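Local coordinates for glyoxalase family protein (Listeria monocytogenes, PDB 2P7O) that catalyses the hydration of the antibiotic fosfomycin in a manganese-dependent way, making the bacterium resistant to it, at residues I107-F112 and F117-G122. Residues are numbered along the deposited sequence; the frame is centred on the assembly and turned at random.
With MN (manganese (II) ion), chain C.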
ATOM      1  N   ILE A 107       2.252  15.783  -4.790  1.00 18.68           N
ATOM      2  CA  ILE A 107       1.930  16.213  -3.447  1.00 20.74           C
ATOM      3  C   ILE A 107       2.048  15.050  -2.452  1.00 17.31           C
ATOM      4  O   ILE A 107       1.456  13.978  -2.591  1.00 23.43           O
ATOM      5  CB  ILE A 107       0.480  16.710  -3.388  1.00 21.94           C
ATOM      6  CG1 ILE A 107       0.075  17.535  -4.617  1.00 23.53           C
ATOM      7  CG2 ILE A 107       0.238  17.435  -2.093  1.00 22.99           C
ATOM      8  CD1 ILE A 107      -1.454  17.740  -4.669  1.00 22.08           C
ATOM      9  N   TYR A 108       2.874  15.269  -1.438  1.00 18.79           N
ATOM     10  CA  TYR A 108       3.091  14.259  -0.415  1.00 19.46           C
ATOM     11  C   TYR A 108       2.529  14.776   0.895  1.00 18.41           C
ATOM     12  O   TYR A 108       2.830  15.924   1.258  1.00 21.66           O
ATOM     13  CB  TYR A 108       4.607  14.101  -0.252  1.00 20.23           C
ATOM     14  CG  TYR A 108       5.278  13.258  -1.302  1.00 18.92           C
ATOM     15  CD1 TYR A 108       5.882  13.843  -2.396  1.00 21.67           C
ATOM     16  CD2 TYR A 108       5.345  11.877  -1.172  1.00 17.08           C
ATOM     17  CE1 TYR A 108       6.513  13.090  -3.368  1.00 27.24           C
ATOM     18  CE2 TYR A 108       6.008  11.117  -2.138  1.00 19.04           C
ATOM     19  CZ  TYR A 108       6.604  11.734  -3.227  1.00 22.55           C
ATOM     20  OH  TYR A 108       7.249  10.956  -4.189  1.00 28.91           O
ATOM     21  N   PHE A 109       1.715  13.953   1.541  1.00 19.66           N
ATOM     22  CA  PHE A 109       0.985  14.395   2.721  1.00 21.81           C
ATOM     23  C   PHE A 109       0.591  13.184   3.557  1.00 21.48           C
ATOM     24  O   PHE A 109       0.616  12.019   3.113  1.00 21.67           O
ATOM     25  CB  PHE A 109      -0.264  15.217   2.329  1.00 19.64           C
ATOM     26  CG  PHE A 109      -1.222  14.439   1.427  1.00 18.02           C
ATOM     27  CD1 PHE A 109      -2.421  13.906   1.863  1.00 16.27           C
ATOM     28  CD2 PHE A 109      -0.890  14.276   0.103  1.00 17.17           C
ATOM     29  CE1 PHE A 109      -3.267  13.206   1.017  1.00 17.91           C
ATOM     30  CE2 PHE A 109      -1.715  13.618  -0.795  1.00 17.69           C
ATOM     31  CZ  PHE A 109      -2.913  13.116  -0.344  1.00 19.91           C
ATOM     32  N   TYR A 110       0.316  13.365   4.836  1.00 22.60           N
ATOM     33  CA  TYR A 110       0.021  12.220   5.704  1.00 20.40           C
ATOM     34  C   TYR A 110      -1.463  12.189   6.021  1.00 21.74           C
ATOM     35  O   TYR A 110      -2.104  13.210   5.778  1.00 22.40           O
ATOM     36  CB  TYR A 110       0.722  12.385   7.093  1.00 22.23           C
ATOM     37  CG  TYR A 110       2.217  12.414   6.909  1.00 23.63           C
ATOM     38  CD1 TYR A 110       2.815  13.625   6.522  1.00 24.64           C
ATOM     39  CD2 TYR A 110       2.989  11.261   7.034  1.00 23.56           C
ATOM     40  CE1 TYR A 110       4.186  13.673   6.329  1.00 28.21           C
ATOM     41  CE2 TYR A 110       4.378  11.335   6.814  1.00 25.17           C
ATOM     42  CZ  TYR A 110       4.938  12.523   6.452  1.00 25.03           C
ATOM     43  OH  TYR A 110       6.297  12.611   6.265  1.00 27.74           O
ATOM     44  N   ASP A 111      -1.950  11.055   6.541  1.00 20.24           N
ATOM     45  CA  ASP A 111      -3.343  11.080   7.024  1.00 20.94           C
ATOM     46  C   ASP A 111      -3.333  11.459   8.504  1.00 23.10           C
ATOM     47  O   ASP A 111      -2.445  12.220   8.914  1.00 25.11           O
ATOM     48  CB  ASP A 111      -4.104   9.781   6.795  1.00 23.21           C
ATOM     49  CG  ASP A 111      -3.431   8.555   7.404  1.00 22.08           C
ATOM     50  OD1 ASP A 111      -4.036   7.441   7.281  1.00 22.32           O
ATOM     51  OD2 ASP A 111      -2.370   8.707   8.015  1.00 17.14           O
ATOM     52  N   PHE A 112      -4.255  10.906   9.269  1.00 20.88           N
ATOM     53  CA  PHE A 112      -4.260  11.216  10.710  1.00 23.39           C
ATOM     54  C   PHE A 112      -3.553  10.113  11.489  1.00 23.17           C
ATOM     55  O   PHE A 112      -3.580  10.155  12.717  1.00 30.59           O
ATOM     56  CB  PHE A 112      -5.716  11.313  11.185  1.00 21.26           C
ATOM     57  CG  PHE A 112      -6.495  12.469  10.563  1.00 21.12           C
ATOM     58  CD1 PHE A 112      -7.567  12.301   9.701  1.00 24.25           C
ATOM     59  CD2 PHE A 112      -6.139  13.777  10.869  1.00 20.49           C
ATOM     60  CE1 PHE A 112      -8.240  13.381   9.166  1.00 24.26           C
ATOM     61  CE2 PHE A 112      -6.807  14.864  10.325  1.00 22.27           C
ATOM     62  CZ  PHE A 112      -7.893  14.678   9.491  1.00 22.74           C
ATOM     63  N   PHE A 117       0.970   9.483   1.936  1.00 16.72           N
ATOM     64  CA  PHE A 117       0.245   9.335   0.674  1.00 17.06           C
ATOM     65  C   PHE A 117       0.837  10.343  -0.307  1.00 16.20           C
ATOM     66  O   PHE A 117       1.493  11.327   0.066  1.00 18.51           O
ATOM     67  CB  PHE A 117      -1.220   9.767   0.852  1.00 17.42           C
ATOM     68  CG  PHE A 117      -2.066   8.679   1.509  1.00 15.83           C
ATOM     69  CD1 PHE A 117      -2.360   8.720   2.869  1.00 17.02           C
ATOM     70  CD2 PHE A 117      -2.555   7.615   0.773  1.00 17.57           C
ATOM     71  CE1 PHE A 117      -3.128   7.732   3.495  1.00 16.19           C
ATOM     72  CE2 PHE A 117      -3.326   6.610   1.354  1.00 16.65           C
ATOM     73  CZ  PHE A 117      -3.634   6.688   2.722  1.00 17.19           C
ATOM     74  N   GLU A 118       0.624  10.073  -1.575  1.00 17.13           N
ATOM     75  CA  GLU A 118       1.109  10.936  -2.637  1.00 16.48           C
ATOM     76  C   GLU A 118       0.001  11.037  -3.689  1.00 17.28           C
ATOM     77  O   GLU A 118      -0.615  10.053  -4.069  1.00 16.92           O
ATOM     78  CB  GLU A 118       2.406  10.369  -3.211  1.00 17.42           C
ATOM     79  CG  GLU A 118       2.981  11.087  -4.428  1.00 18.85           C
ATOM     80  CD  GLU A 118       4.198  10.435  -5.053  1.00 17.82           C
ATOM     81  OE1 GLU A 118       4.546   9.294  -4.628  1.00 15.21           O
ATOM     82  OE2 GLU A 118       4.797  11.061  -5.970  1.00 17.51           O
ATOM     83  N   LEU A 119      -0.213  12.262  -4.171  1.00 17.34           N
ATOM     84  CA  LEU A 119      -0.911  12.487  -5.436  1.00 17.48           C
ATOM     85  C   LEU A 119       0.109  12.861  -6.518  1.00 16.14           C
ATOM     86  O   LEU A 119       0.900  13.800  -6.359  1.00 19.91           O
ATOM     87  CB  LEU A 119      -1.906  13.638  -5.169  1.00 17.74           C
ATOM     88  CG  LEU A 119      -3.054  13.181  -4.248  1.00 17.49           C
ATOM     89  CD1 LEU A 119      -3.960  14.387  -4.010  1.00 20.06           C
ATOM     90  CD2 LEU A 119      -3.858  12.014  -4.784  1.00 18.64           C
ATOM     91  N   HIS A 120       0.186  12.019  -7.529  1.00 17.92           N
ATOM     92  CA  HIS A 120       1.301  12.086  -8.465  1.00 18.83           C
ATOM     93  C   HIS A 120       0.721  12.494  -9.813  1.00 17.66           C
ATOM     94  O   HIS A 120      -0.119  11.751 -10.331  1.00 17.84           O
ATOM     95  CB  HIS A 120       1.954  10.691  -8.488  1.00 21.45           C
ATOM     96  CG  HIS A 120       3.061  10.529  -9.500  1.00 20.02           C
ATOM     97  ND1 HIS A 120       4.374  10.250  -9.147  1.00 20.97           N
ATOM     98  CD2 HIS A 120       3.041  10.444 -10.861  1.00 20.06           C
ATOM     99  CE1 HIS A 120       5.101  10.130 -10.239  1.00 20.68           C
ATOM    100  NE2 HIS A 120       4.313  10.278 -11.303  1.00 20.75           N
ATOM    101  N   ALA A 121       1.151  13.609 -10.372  1.00 17.86           N
ATOM    102  CA  ALA A 121       0.844  13.876 -11.791  1.00 21.36           C
ATOM    103  C   ALA A 121       2.096  13.657 -12.640  1.00 19.95           C
ATOM    104  O   ALA A 121       3.244  13.746 -12.178  1.00 21.01           O
ATOM    105  CB  ALA A 121       0.443  15.339 -11.948  1.00 20.31           C
ATOM    106  N   GLY A 122       1.868  13.303 -13.888  1.00 21.46           N
ATOM    107  CA  GLY A 122       2.891  13.211 -14.878  1.00 20.70           C
ATOM    108  C   GLY A 122       3.625  11.887 -14.837  1.00 20.89           C
ATOM    109  O   GLY A 122       3.142  10.833 -14.453  1.00 24.08           O
TER
HETATM  110 MN    MN C6000       6.194   7.952  -4.967  1.00 18.49          MN
HETATM  111  O   HOH W   1       6.782   9.456  -6.449  1.00 15.82           O
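Y108 and E118 sit side by side on the metal-facing side of this antiparallel hairpin, a non-hydrogen-bonded pair whose ring and carboxylate planes are stacked 27° apart. E118 CG lies over one face of the Y108 ring, 3.9 Å from its centroid, in a CH-pi contact. With CG anti to the backbone N (chi1 174°) and the chain extended beyond it, E118 runs out along the tyrosine and delivers OE1 to the manganese at 2.1 Å. The other oxygen, OE2, accepts a hydrogen bond from the metal-bound water at 2.6 Å, another from S106 OG and a weak one from H120 ND1, so the carboxylate is held at both oxygens. Y108 OH comes to 3.0 Å from E118 OE2 and hydrogen-bonds to the carboxylate of E126, itself a metal ligand. H69 of the same chain and H7 of the second subunit complete the metal site, which is therefore shared between two chains, as in domain-swapped members of the glyoxalase (vicinal oxygen chelate) superfamily.

The opposite face is apolar and closely packed. The F109 ring reaches across the strands, taking F117 CB over one face and L119 CG at its edge, 3.7 Å from F109 CE2. I107 CD1 meets L119 CB more loosely, at 4.2 Å. Between the faces, I107 with L119 and F109 with F117 form two hydrogen-bonded pairs, the F117 N to F109 O bond being 2.8 Å.

Contact thins toward the turn, where D111 meets only the rim of the F117 ring and bonds to H115; beyond it F112 is exposed, as is G122 at the far end. Helix 79-89 covers I107, F109 and L119, helix 15-26 reaches F109 and D111, and strands 93-94 and 69-73 flank the hairpin within its four-stranded sheet.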